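Local coordinates for protein beta-glucanase (Podospora anserina, PDB 4LE4) that probably hydrolyses beta-glucans, as a family 131 glycoside hydrolase whose catalytic domain belongs to the concanavalin clan, at residues A[160-168]-A[178-189]; A[51-59]-A[239-247]. All blocks are in the same frame, centred on the assembly; numbering follows the deposited sequence.

Contact 1 of 2, residues A[160-168]-A[178-189]; sequences DVWHNVAYE and FWHSTGSDPLTR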
ATOM      1  N   ASP A 160     -13.391   9.032   0.253  1.00 12.24           N
ATOM      2  CA  ASP A 160     -12.662  10.248  -0.118  1.00 13.93           C
ATOM      3  C   ASP A 160     -11.660  10.774   0.890  1.00 14.69           C
ATOM      4  O   ASP A 160     -11.151  11.898   0.734  1.00 15.84           O
ATOM      5  CB  ASP A 160     -13.657  11.374  -0.452  1.00 15.68           C
ATOM      6  CG  ASP A 160     -14.763  10.907  -1.376  1.00 18.00           C
ATOM      7  OD1 ASP A 160     -14.441  10.239  -2.363  1.00 22.51           O
ATOM      8  OD2 ASP A 160     -15.955  11.195  -1.127  1.00 23.13           O
ATOM      9  N   VAL A 161     -11.397  10.006   1.942  1.00 10.69           N
ATOM     10  CA  VAL A 161     -10.424  10.434   2.941  1.00  9.38           C
ATOM     11  C   VAL A 161      -9.082   9.837   2.614  1.00  9.47           C
ATOM     12  O   VAL A 161      -8.986   8.640   2.401  1.00 10.80           O
ATOM     13  CB  VAL A 161     -10.829   9.957   4.382  1.00  9.35           C
ATOM     14  CG1 VAL A 161      -9.692  10.250   5.383  1.00 11.81           C
ATOM     15  CG2 VAL A 161     -12.107  10.672   4.815  1.00 12.59           C
ATOM     16  N   TRP A 162      -8.045  10.665   2.569  1.00  9.72           N
ATOM     17  CA  TRP A 162      -6.714  10.153   2.306  1.00  8.92           C
ATOM     18  C   TRP A 162      -6.028   9.784   3.607  1.00  7.77           C
ATOM     19  O   TRP A 162      -5.987  10.584   4.519  1.00  9.76           O
ATOM     20  CB  TRP A 162      -5.872  11.207   1.580  1.00  9.38           C
ATOM     21  CG  TRP A 162      -6.130  11.198   0.125  1.00  9.96           C
ATOM     22  CD1 TRP A 162      -7.008  12.014  -0.576  1.00  9.05           C
ATOM     23  CD2 TRP A 162      -5.600  10.270  -0.819  1.00  8.63           C
ATOM     24  NE1 TRP A 162      -7.042  11.630  -1.891  1.00  8.44           N
ATOM     25  CE2 TRP A 162      -6.190  10.569  -2.076  1.00  7.95           C
ATOM     26  CE3 TRP A 162      -4.680   9.200  -0.729  1.00  8.75           C
ATOM     27  CZ2 TRP A 162      -5.890   9.853  -3.234  1.00  6.84           C
ATOM     28  CZ3 TRP A 162      -4.379   8.468  -1.896  1.00  7.49           C
ATOM     29  CH2 TRP A 162      -4.987   8.809  -3.137  1.00  9.16           C
ATOM     30  N   HIS A 163      -5.547   8.544   3.694  1.00  9.55           N
ATOM     31  CA  HIS A 163      -4.827   8.066   4.860  1.00 10.67           C
ATOM     32  C   HIS A 163      -3.371   7.976   4.505  1.00  6.71           C
ATOM     33  O   HIS A 163      -2.984   7.199   3.630  1.00  9.57           O
ATOM     34  CB  HIS A 163      -5.323   6.672   5.268  1.00  9.91           C
ATOM     35  CG  HIS A 163      -6.673   6.699   5.905  1.00 10.95           C
ATOM     36  ND1 HIS A 163      -6.845   6.803   7.268  1.00 10.56           N
ATOM     37  CD2 HIS A 163      -7.913   6.695   5.362  1.00 10.45           C
ATOM     38  CE1 HIS A 163      -8.139   6.865   7.541  1.00 13.50           C
ATOM     39  NE2 HIS A 163      -8.810   6.803   6.400  1.00 10.23           N
ATOM     40  N   ASN A 164      -2.557   8.758   5.198  1.00  8.07           N
ATOM     41  CA  ASN A 164      -1.113   8.767   4.951  1.00  6.48           C
ATOM     42  C   ASN A 164      -0.484   7.925   6.061  1.00  6.21           C
ATOM     43  O   ASN A 164      -0.759   8.146   7.222  1.00  7.19           O
ATOM     44  CB  ASN A 164      -0.613  10.214   5.038  1.00  7.02           C
ATOM     45  CG  ASN A 164      -1.526  11.188   4.274  1.00  9.15           C
ATOM     46  OD1 ASN A 164      -2.174  12.087   4.860  1.00 11.50           O
ATOM     47  ND2 ASN A 164      -1.602  10.993   2.988  1.00  6.03           N
ATOM     48  N   VAL A 165       0.368   6.986   5.690  1.00  6.00           N
ATOM     49  CA  VAL A 165       0.972   6.056   6.644  1.00  7.84           C
ATOM     50  C   VAL A 165       2.492   5.951   6.467  1.00  9.77           C
ATOM     51  O   VAL A 165       3.023   6.178   5.369  1.00  8.83           O
ATOM     52  CB  VAL A 165       0.439   4.613   6.372  1.00  9.78           C
ATOM     53  CG1 VAL A 165       1.175   3.562   7.249  1.00 13.09           C
ATOM     54  CG2 VAL A 165      -1.076   4.557   6.581  1.00  9.81           C
ATOM     55  N   ALA A 166       3.189   5.702   7.572  1.00  8.11           N
ATOM     56  CA  ALA A 166       4.586   5.363   7.476  1.00  9.19           C
ATOM     57  C   ALA A 166       4.794   4.226   8.474  1.00  7.59           C
ATOM     58  O   ALA A 166       4.452   4.370   9.655  1.00  8.87           O
ATOM     59  CB  ALA A 166       5.507   6.537   7.811  1.00 10.58           C
ATOM     60  N   TYR A 167       5.282   3.074   7.995  1.00  7.76           N
ATOM     61  CA  TYR A 167       5.616   1.974   8.917  1.00  7.29           C
ATOM     62  C   TYR A 167       7.049   2.317   9.363  1.00  8.53           C
ATOM     63  O   TYR A 167       7.895   2.511   8.512  1.00 10.27           O
ATOM     64  CB  TYR A 167       5.742   0.636   8.206  1.00  7.52           C
ATOM     65  CG  TYR A 167       4.522   0.118   7.511  1.00  7.59           C
ATOM     66  CD1 TYR A 167       3.257   0.328   8.038  1.00  7.50           C
ATOM     67  CD2 TYR A 167       4.649  -0.661   6.354  1.00  9.06           C
ATOM     68  CE1 TYR A 167       2.129  -0.238   7.430  1.00  9.47           C
ATOM     69  CE2 TYR A 167       3.534  -1.230   5.733  1.00  8.02           C
ATOM     70  CZ  TYR A 167       2.271  -1.015   6.280  1.00  9.28           C
ATOM     71  OH  TYR A 167       1.147  -1.585   5.685  1.00  8.32           O
ATOM     72  N   GLU A 168       7.291   2.415  10.663  1.00 10.58           N
ATOM     73  CA  GLU A 168       8.636   2.687  11.200  1.00 10.85           C
ATOM     74  C   GLU A 168       9.168   1.289  11.511  1.00 10.76           C
ATOM     75  O   GLU A 168       8.788   0.670  12.509  1.00  9.93           O
ATOM     76  CB  GLU A 168       8.528   3.510  12.489  1.00 11.23           C
ATOM     77  CG  GLU A 168       9.883   3.624  13.222  1.00 14.73           C
ATOM     78  CD  GLU A 168       9.882   4.560  14.417  1.00 18.15           C
ATOM     79  OE1 GLU A 168       8.806   4.992  14.872  1.00 19.33           O
ATOM     80  OE2 GLU A 168      10.992   4.857  14.917  1.00 23.75           O
ATOM     81  N   PHE A 178       3.904   2.685  14.026  1.00  7.99           N
ATOM     82  CA  PHE A 178       2.927   3.170  13.068  1.00  9.92           C
ATOM     83  C   PHE A 178       2.733   4.677  13.128  1.00  9.16           C
ATOM     84  O   PHE A 178       2.361   5.215  14.168  1.00 10.01           O
ATOM     85  CB  PHE A 178       1.605   2.442  13.355  1.00  8.59           C
ATOM     86  CG  PHE A 178       0.466   2.831  12.437  1.00  9.92           C
ATOM     87  CD1 PHE A 178       0.452   2.415  11.111  1.00 12.00           C
ATOM     88  CD2 PHE A 178      -0.615   3.533  12.942  1.00 11.20           C
ATOM     89  CE1 PHE A 178      -0.650   2.686  10.301  1.00 10.38           C
ATOM     90  CE2 PHE A 178      -1.719   3.815  12.155  1.00 11.73           C
ATOM     91  CZ  PHE A 178      -1.728   3.384  10.831  1.00 10.94           C
ATOM     92  N   TRP A 179       2.997   5.341  12.006  1.00  9.44           N
ATOM     93  CA  TRP A 179       2.816   6.792  11.877  1.00 11.70           C
ATOM     94  C   TRP A 179       1.631   6.973  10.922  1.00 10.47           C
ATOM     95  O   TRP A 179       1.470   6.201   9.978  1.00  8.19           O
ATOM     96  CB  TRP A 179       4.065   7.438  11.297  1.00 10.91           C
ATOM     97  CG  TRP A 179       5.212   7.381  12.238  1.00 13.73           C
ATOM     98  CD1 TRP A 179       5.961   6.286  12.566  1.00 13.90           C
ATOM     99  CD2 TRP A 179       5.760   8.483  12.977  1.00 13.35           C
ATOM    100  NE1 TRP A 179       6.954   6.643  13.467  1.00 14.29           N
ATOM    101  CE2 TRP A 179       6.846   7.982  13.736  1.00 13.85           C
ATOM    102  CE3 TRP A 179       5.432   9.850  13.065  1.00 11.13           C
ATOM    103  CZ2 TRP A 179       7.624   8.802  14.582  1.00 15.47           C
ATOM    104  CZ3 TRP A 179       6.196  10.668  13.904  1.00 12.51           C
ATOM    105  CH2 TRP A 179       7.283  10.140  14.651  1.00 12.91           C
ATOM    106  N   HIS A 180       0.798   7.974  11.182  1.00  9.91           N
ATOM    107  CA  HIS A 180      -0.405   8.139  10.379  1.00  9.44           C
ATOM    108  C   HIS A 180      -0.970   9.534  10.448  1.00  7.62           C
ATOM    109  O   HIS A 180      -0.746  10.241  11.409  1.00  8.78           O
ATOM    110  CB  HIS A 180      -1.464   7.164  10.946  1.00  8.05           C
ATOM    111  CG  HIS A 180      -2.878   7.385  10.450  1.00  9.16           C
ATOM    112  ND1 HIS A 180      -3.382   6.799   9.307  1.00 12.42           N
ATOM    113  CD2 HIS A 180      -3.891   8.121  10.967  1.00  5.58           C
ATOM    114  CE1 HIS A 180      -4.641   7.170   9.135  1.00  6.39           C
ATOM    115  NE2 HIS A 180      -4.973   7.972  10.128  1.00 11.57           N
ATOM    116  N   SER A 181      -1.702   9.915   9.409  1.00  9.22           N
ATOM    117  CA  SER A 181      -2.438  11.170   9.414  1.00 10.16           C
ATOM    118  C   SER A 181      -3.477  11.043   8.313  1.00  6.38           C
ATOM    119  O   SER A 181      -3.410  10.138   7.488  1.00  6.89           O
ATOM    120  CB  SER A 181      -1.556  12.377   9.108  1.00 10.69           C
ATOM    121  OG  SER A 181      -1.223  12.384   7.740  1.00 10.05           O
ATOM    122  N   THR A 182      -4.468  11.920   8.326  1.00  9.29           N
ATOM    123  CA  THR A 182      -5.420  11.912   7.226  1.00  9.60           C
ATOM    124  C   THR A 182      -5.320  13.287   6.587  1.00 10.92           C
ATOM    125  O   THR A 182      -4.955  14.255   7.249  1.00 12.67           O
ATOM    126  CB  THR A 182      -6.875  11.659   7.659  1.00  9.43           C
ATOM    127  OG1 THR A 182      -7.253  12.565   8.711  1.00 12.85           O
ATOM    128  CG2 THR A 182      -7.028  10.210   8.116  1.00 10.13           C
ATOM    129  N   GLY A 183      -5.613  13.346   5.291  1.00 12.14           N
ATOM    130  CA  GLY A 183      -5.590  14.606   4.559  1.00 11.54           C
ATOM    131  C   GLY A 183      -4.256  15.297   4.441  1.00 11.75           C
ATOM    132  O   GLY A 183      -3.282  14.726   3.978  1.00 11.09           O
ATOM    133  N   SER A 184      -4.216  16.554   4.861  1.00 11.86           N
ATOM    134  CA  SER A 184      -2.989  17.344   4.762  1.00 14.86           C
ATOM    135  C   SER A 184      -2.185  17.380   6.031  1.00 13.10           C
ATOM    136  O   SER A 184      -1.097  17.957   6.058  1.00 14.00           O
ATOM    137  CB  SER A 184      -3.332  18.791   4.393  1.00 17.41           C
ATOM    138  OG  SER A 184      -4.040  18.843   3.165  1.00 25.53           O
ATOM    139  N   ASP A 185      -2.691  16.780   7.104  1.00 10.74           N
ATOM    140  CA  ASP A 185      -1.943  16.869   8.358  1.00 13.38           C
ATOM    141  C   ASP A 185      -0.660  16.041   8.394  1.00 12.50           C
ATOM    142  O   ASP A 185      -0.580  14.998   7.762  1.00 13.87           O
ATOM    143  CB  ASP A 185      -2.865  16.458   9.509  1.00 14.66           C
ATOM    144  CG  ASP A 185      -4.105  17.328   9.579  1.00 17.93           C
ATOM    145  OD1 ASP A 185      -3.973  18.579   9.624  1.00 17.92           O
ATOM    146  OD2 ASP A 185      -5.213  16.772   9.591  1.00 18.75           O
ATOM    147  N   PRO A 186       0.360  16.511   9.128  1.00 12.37           N
ATOM    148  CA  PRO A 186       1.650  15.822   9.269  1.00 13.48           C
ATOM    149  C   PRO A 186       1.465  14.483   9.987  1.00 11.54           C
ATOM    150  O   PRO A 186       0.622  14.369  10.878  1.00 10.84           O
ATOM    151  CB  PRO A 186       2.462  16.753  10.170  1.00 15.22           C
ATOM    152  CG  PRO A 186       1.802  18.096  10.013  1.00 18.08           C
ATOM    153  CD  PRO A 186       0.349  17.778   9.882  1.00 14.74           C
ATOM    154  N   LEU A 187       2.265  13.494   9.610  1.00 11.88           N
ATOM    155  CA  LEU A 187       2.242  12.185  10.263  1.00 11.52           C
ATOM    156  C   LEU A 187       2.579  12.297  11.758  1.00 13.55           C
ATOM    157  O   LEU A 187       3.480  13.050  12.135  1.00 12.13           O
ATOM    158  CB  LEU A 187       3.310  11.271   9.650  1.00 11.65           C
ATOM    159  CG  LEU A 187       3.196  10.904   8.164  1.00 12.68           C
ATOM    160  CD1 LEU A 187       4.424  10.087   7.736  1.00 13.23           C
ATOM    161  CD2 LEU A 187       1.922  10.102   7.945  1.00 13.08           C
ATOM    162  N   THR A 188       1.861  11.571  12.607  1.00 10.83           N
ATOM    163  CA  THR A 188       2.237  11.532  14.010  1.00 13.46           C
ATOM    164  C   THR A 188       2.271  10.046  14.365  1.00 12.99           C
ATOM    165  O   THR A 188       1.623   9.220  13.687  1.00 10.69           O
ATOM    166  CB  THR A 188       1.290  12.331  14.971  1.00 13.88           C
ATOM    167  OG1 THR A 188      -0.047  11.840  14.872  1.00 14.51           O
ATOM    168  CG2 THR A 188       1.357  13.831  14.647  1.00 15.77           C
ATOM    169  N   ARG A 189       3.069   9.684  15.369  1.00 13.90           N
ATOM    170  CA  ARG A 189       3.186   8.280  15.739  1.00 16.23           C
ATOM    171  C   ARG A 189       1.990   7.884  16.591  1.00 16.85           C
ATOM    172  O   ARG A 189       1.785   8.387  17.714  1.00 18.55           O
ATOM    173  CB  ARG A 189       4.471   8.003  16.512  1.00 18.61           C
ATOM    174  CG  ARG A 189       4.483   6.600  17.068  1.00 24.01           C
ATOM    175  CD  ARG A 189       5.525   6.429  18.162  1.00 28.12           C
ATOM    176  NE  ARG A 189       6.831   6.179  17.580  1.00 31.49           N
ATOM    177  CZ  ARG A 189       7.922   5.930  18.303  1.00 34.45           C
ATOM    178  NH1 ARG A 189       7.836   5.912  19.633  1.00 33.14           N
ATOM    179  NH2 ARG A 189       9.087   5.679  17.698  1.00 31.87           N
TER

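Contact 2 of 2, residues A[51-59]-A[239-247]; sequences KNPADTGSR and SVAGPGQPI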
ATOM      1  N   LYS A  51      -4.419  11.135  -6.593  1.00 12.03           N
ATOM      2  CA  LYS A  51      -3.489  11.281  -5.454  1.00 11.45           C
ATOM      3  C   LYS A  51      -4.049  12.166  -4.358  1.00 12.34           C
ATOM      4  O   LYS A  51      -5.085  12.819  -4.531  1.00 12.41           O
ATOM      5  CB  LYS A  51      -2.188  11.948  -5.898  1.00 12.39           C
ATOM      6  CG  LYS A  51      -2.392  13.402  -6.294  1.00 14.89           C
ATOM      7  CD  LYS A  51      -1.074  14.155  -6.448  1.00 17.62           C
ATOM      8  CE  LYS A  51      -1.319  15.674  -6.491  1.00 17.03           C
ATOM      9  NZ  LYS A  51      -0.042  16.388  -6.472  1.00 17.83           N
ATOM     10  N   ASN A  52      -3.375  12.163  -3.210  1.00 11.50           N
ATOM     11  CA  ASN A  52      -3.751  13.053  -2.131  1.00 11.40           C
ATOM     12  C   ASN A  52      -3.419  14.471  -2.676  1.00 11.63           C
ATOM     13  O   ASN A  52      -2.265  14.762  -2.960  1.00 10.82           O
ATOM     14  CB  ASN A  52      -2.869  12.778  -0.929  1.00 11.52           C
ATOM     15  CG  ASN A  52      -3.227  13.629   0.257  1.00 14.39           C
ATOM     16  OD1 ASN A  52      -3.738  14.748   0.117  1.00 14.03           O
ATOM     17  ND2 ASN A  52      -2.949  13.108   1.462  1.00 11.61           N
ATOM     18  N   PRO A  53      -4.411  15.364  -2.771  1.00 14.68           N
ATOM     19  CA  PRO A  53      -4.106  16.702  -3.303  1.00 16.57           C
ATOM     20  C   PRO A  53      -3.048  17.492  -2.541  1.00 16.92           C
ATOM     21  O   PRO A  53      -2.412  18.375  -3.108  1.00 18.03           O
ATOM     22  CB  PRO A  53      -5.461  17.413  -3.276  1.00 18.15           C
ATOM     23  CG  PRO A  53      -6.468  16.290  -3.315  1.00 20.76           C
ATOM     24  CD  PRO A  53      -5.826  15.276  -2.374  1.00 15.33           C
ATOM     25  N   ALA A  54      -2.860  17.181  -1.262  1.00 15.84           N
ATOM     26  CA  ALA A  54      -1.885  17.896  -0.428  1.00 16.96           C
ATOM     27  C   ALA A  54      -0.460  17.442  -0.696  1.00 16.27           C
ATOM     28  O   ALA A  54       0.507  18.112  -0.327  1.00 17.44           O
ATOM     29  CB  ALA A  54      -2.226  17.685   1.049  1.00 17.90           C
ATOM     30  N   ASP A  55      -0.327  16.278  -1.310  1.00 16.76           N
ATOM     31  CA  ASP A  55       0.993  15.723  -1.619  1.00 16.56           C
ATOM     32  C   ASP A  55       1.556  16.314  -2.903  1.00 16.14           C
ATOM     33  O   ASP A  55       1.409  15.742  -3.982  1.00 15.67           O
ATOM     34  CB  ASP A  55       0.927  14.206  -1.810  1.00 16.67           C
ATOM     35  CG  ASP A  55       2.299  13.581  -2.042  1.00 17.39           C
ATOM     36  OD1 ASP A  55       3.314  14.314  -2.141  1.00 16.81           O
ATOM     37  OD2 ASP A  55       2.369  12.337  -2.115  1.00 17.44           O
ATOM     38  N   THR A  56       2.248  17.432  -2.773  1.00 15.92           N
ATOM     39  CA  THR A  56       2.822  18.080  -3.945  1.00 17.46           C
ATOM     40  C   THR A  56       4.080  17.368  -4.402  1.00 18.01           C
ATOM     41  O   THR A  56       4.679  17.712  -5.432  1.00 19.18           O
ATOM     42  CB  THR A  56       3.118  19.567  -3.644  1.00 16.61           C
ATOM     43  OG1 THR A  56       4.041  19.665  -2.565  1.00 17.98           O
ATOM     44  CG2 THR A  56       1.850  20.283  -3.275  1.00 18.98           C
ATOM     45  N   GLY A  57       4.475  16.346  -3.647  1.00 15.90           N
ATOM     46  CA  GLY A  57       5.649  15.575  -4.004  1.00 13.62           C
ATOM     47  C   GLY A  57       5.340  14.469  -5.011  1.00 14.19           C
ATOM     48  O   GLY A  57       6.254  13.898  -5.614  1.00 14.67           O
ATOM     49  N   SER A  58       4.053  14.183  -5.223  1.00 13.61           N
ATOM     50  CA  SER A  58       3.625  13.139  -6.167  1.00 13.92           C
ATOM     51  C   SER A  58       2.869  13.821  -7.303  1.00 14.70           C
ATOM     52  O   SER A  58       1.932  14.559  -7.044  1.00 15.51           O
ATOM     53  CB  SER A  58       2.668  12.157  -5.487  1.00 15.00           C
ATOM     54  OG  SER A  58       3.325  11.405  -4.488  1.00 13.79           O
ATOM     55  N   ARG A  59       3.283  13.600  -8.548  1.00 13.80           N
ATOM     56  CA  ARG A  59       2.584  14.246  -9.664  1.00 14.43           C
ATOM     57  C   ARG A  59       1.258  13.554  -9.979  1.00 12.75           C
ATOM     58  O   ARG A  59       0.238  14.204 -10.242  1.00 13.80           O
ATOM     59  CB  ARG A  59       3.468  14.251 -10.914  1.00 14.55           C
ATOM     60  CG  ARG A  59       2.775  14.880 -12.120  1.00 16.68           C
ATOM     61  CD  ARG A  59       3.782  15.125 -13.227  1.00 16.51           C
ATOM     62  NE  ARG A  59       4.592  13.957 -13.542  1.00 15.73           N
ATOM     63  CZ  ARG A  59       4.224  12.953 -14.327  1.00 17.12           C
ATOM     64  NH1 ARG A  59       3.027  12.925 -14.909  1.00 18.78           N
ATOM     65  NH2 ARG A  59       5.098  11.988 -14.580  1.00 19.68           N
ATOM     66  N   SER A 239       5.889  15.437   6.742  1.00 13.78           N
ATOM     67  CA  SER A 239       5.099  16.200   5.789  1.00 14.93           C
ATOM     68  C   SER A 239       4.487  15.274   4.737  1.00 13.26           C
ATOM     69  O   SER A 239       5.191  14.471   4.121  1.00 13.87           O
ATOM     70  CB  SER A 239       5.979  17.209   5.059  1.00 13.30           C
ATOM     71  OG  SER A 239       5.255  17.730   3.957  1.00 10.73           O
ATOM     72  N   VAL A 240       3.196  15.396   4.495  1.00 13.87           N
ATOM     73  CA  VAL A 240       2.602  14.518   3.498  1.00 13.73           C
ATOM     74  C   VAL A 240       3.045  14.870   2.077  1.00 16.12           C
ATOM     75  O   VAL A 240       2.846  14.078   1.149  1.00 15.45           O
ATOM     76  CB  VAL A 240       1.044  14.508   3.580  1.00 17.01           C
ATOM     77  CG1 VAL A 240       0.610  14.162   5.007  1.00 15.32           C
ATOM     78  CG2 VAL A 240       0.458  15.849   3.164  1.00 17.06           C
ATOM     79  N   ALA A 241       3.648  16.050   1.907  1.00 16.21           N
ATOM     80  CA  ALA A 241       4.126  16.456   0.586  1.00 16.91           C
ATOM     81  C   ALA A 241       5.505  15.860   0.267  1.00 17.58           C
ATOM     82  O   ALA A 241       6.023  16.081  -0.820  1.00 19.10           O
ATOM     83  CB  ALA A 241       4.179  17.966   0.476  1.00 18.19           C
ATOM     84  N   GLY A 242       6.100  15.145   1.223  1.00 15.56           N
ATOM     85  CA  GLY A 242       7.376  14.484   0.989  1.00 18.18           C
ATOM     86  C   GLY A 242       8.638  15.320   1.136  1.00 20.69           C
ATOM     87  O   GLY A 242       8.560  16.530   1.292  1.00 22.05           O
ATOM     88  N   PRO A 243       9.820  14.697   1.074  1.00 22.42           N
ATOM     89  CA  PRO A 243      11.087  15.432   1.210  1.00 25.52           C
ATOM     90  C   PRO A 243      11.251  16.491   0.117  1.00 25.94           C
ATOM     91  O   PRO A 243      10.745  16.337  -0.988  1.00 27.21           O
ATOM     92  CB  PRO A 243      12.151  14.333   1.083  1.00 23.77           C
ATOM     93  CG  PRO A 243      11.421  13.083   1.502  1.00 24.69           C
ATOM     94  CD  PRO A 243      10.064  13.263   0.850  1.00 23.14           C
ATOM     95  N   GLY A 244      11.958  17.569   0.425  1.00 28.95           N
ATOM     96  CA  GLY A 244      12.184  18.593  -0.589  1.00 29.86           C
ATOM     97  C   GLY A 244      11.011  19.414  -1.092  1.00 31.07           C
ATOM     98  O   GLY A 244      11.170  20.226  -2.017  1.00 31.41           O
ATOM     99  N   GLN A 245       9.830  19.207  -0.517  1.00 30.09           N
ATOM    100  CA  GLN A 245       8.656  19.984  -0.906  1.00 29.35           C
ATOM    101  C   GLN A 245       8.319  20.914   0.238  1.00 30.09           C
ATOM    102  O   GLN A 245       8.689  20.660   1.377  1.00 28.35           O
ATOM    103  CB  GLN A 245       7.445  19.079  -1.157  1.00 28.56           C
ATOM    104  CG  GLN A 245       7.400  18.442  -2.524  1.00 26.07           C
ATOM    105  CD  GLN A 245       7.339  19.484  -3.637  1.00 28.12           C
ATOM    106  OE1 GLN A 245       6.404  20.298  -3.707  1.00 27.89           O
ATOM    107  NE2 GLN A 245       8.330  19.460  -4.511  1.00 28.88           N
ATOM    108  N   PRO A 246       7.634  22.020  -0.054  1.00 31.73           N
ATOM    109  CA  PRO A 246       7.282  22.930   1.040  1.00 33.79           C
ATOM    110  C   PRO A 246       6.264  22.184   1.926  1.00 36.05           C
ATOM    111  O   PRO A 246       5.397  21.467   1.419  1.00 34.41           O
ATOM    112  CB  PRO A 246       6.652  24.112   0.309  1.00 34.12           C
ATOM    113  CG  PRO A 246       7.358  24.099  -1.038  1.00 33.12           C
ATOM    114  CD  PRO A 246       7.355  22.625  -1.366  1.00 32.04           C
ATOM    115  N   ILE A 247       6.361  22.359   3.237  1.00 37.90           N
ATOM    116  CA  ILE A 247       5.452  21.686   4.156  1.00 40.79           C
ATOM    117  C   ILE A 247       4.079  22.361   4.169  1.00 42.96           C
ATOM    118  O   ILE A 247       3.957  23.541   4.521  1.00 43.91           O
ATOM    119  CB  ILE A 247       6.048  21.681   5.574  1.00 40.95           C
ATOM    120  CG1 ILE A 247       7.512  21.241   5.502  1.00 40.79           C
ATOM    121  CG2 ILE A 247       5.263  20.754   6.475  1.00 41.25           C
ATOM    122  CD1 ILE A 247       8.237  21.259   6.838  1.00 41.65           C
TER
HETATM  123  O   HOH W   1       3.576  21.399  -0.865  1.00 24.21           O

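Contact 1 of 2, residues A[160-168]-A[178-189]
Ala166 and Trp179 form a hydrogen-bonded antiparallel pair in the hairpin made by strands 163-170 and 175-182, which run nearly antiparallel here. Trp179 N gives its hydrogen to Ala166 O at 2.9 Å, and Ala166 N returns one to Trp179 O. Asn164 and Ser181 are joined in the same way, and the row of bonds ends where Gly183 N, in the type II' turn 182-185, reaches Trp162 O. Between these pairs, the CA hydrogens of His180 and Val165 lean on the carbonyl oxygens of Asn164 and Trp179.

Apolar packing divides between the faces. Beside Trp179, Ala166 CB meets Leu187 CD1 at 3.7 Å, while Leu187 CD2 lies 3.4 Å from Asn164 O. On the face carrying His163, Val165 and Phe178, Val165 CG1 stands 3.7 Å from Phe178 CE1. The imidazoles of His163 and His180 meet edge against edge, neither lying over the other, their planes 33° apart. Thr182 CG2 sits over one face of the His163 ring, 3.5 Å from His163 ND1.

The charged group is at Glu168. Its CG is anti to the backbone N (chi1 170°) and the chain stays extended, carrying Glu168 OE1 to the rim of the indole, where Trp179 NE1 donates at 2.9 Å in an almost straight bond (170°) close to the ring plane. Arg189 NH2 adds a salt bridge to Glu168 OE1, 2.9 Å away on its syn side. The two donors approach from opposite faces of the carboxylate, and Arg189 CB lies over the indole face.

Backbone bonds thus set the hairpin's register, while one carboxylate oxygen, gripped twice, ties together strands 163-170, 175-182 and 188-195 and should limit rotation of both the indole and the guanidinium.

Contact 2 of 2, residues A[51-59]-A[239-247]
Thr56 turns its OG1 into the position between backbone N and carbonyl carbon (chi1 60°), while Gln245 bends back at chi2 (-61°), and the two side chains meet at their polar ends. Thr56 OG1 donates to Gln245 OE1 at 2.7 Å, with the hydroxyl tilted somewhat from the amide plane. A water donates to Pro246 O, 2.9 Å from the water oxygen; its approach to Thr56 OG1 is unusually short, so a second link through that hydroxyl remains doubtful.

The rest of the contact is made by turns packed against turns. Gln245 CG rests 3.7 Å from Gly57 CA, and Gly57 CA in turn makes a CA-H...O contact of 3.2 Å with Ala241 O. Ala241 CB lies 3.5 Å from Thr56 OG1, and Ala54 CB touches Val240 CG2 at 3.9 Å.

Asp55 works mostly within its own loop. With CG opposite the backbone N (chi1 -176°), Asp55 OD1 accepts from Gly57 N at 2.8 Å in an Asx turn, and OD2 takes the hydroxyl of Ser58 from above the carboxylate plane. Lys51 NZ ties the same loop by donating to Asp55 O and Ser58 O. Within segment 239-247, Ser239 OG accepts from Ala241 N in an ST turn, which shapes the chain that faces Thr56 and Gly57.

No helix takes part. Segment 51-59 is the connection between the paired antiparallel strands 44-47 and 61-66, and segment 239-247 belongs to the C-terminal tail that follows strand 222-233. Both touch that strand: Lys51 and Asn52 meet Ser227 on it, and Pro243 packs on Tyr230 and Glu232. The contact thus packs the C-terminal tail on a loop joining two strands of the sheet that also holds strand 222-233.

Contact 1 is a hairpin between neighbours in sequence, whereas contact 2 joins residues some 180 positions apart; the hairpin lies in the chain between the two loops of contact 2. Their centres are 12 Å apart, on the same side of the chain's centre, and they touch at the type II' turn 182-185, which leads from strand 175-182 toward strand 188-195. There Asn52 ND2 probably donates to Gly183 O at 3.0 Å, Ser184 packs on Ala54, and Asp185 O lies 3.1 Å from Val240 CG1. This turn thus meets both the 51-59 loop and the 239-247 tail. Strands 163-170, 175-182 and 222-233 share one antiparallel sheet.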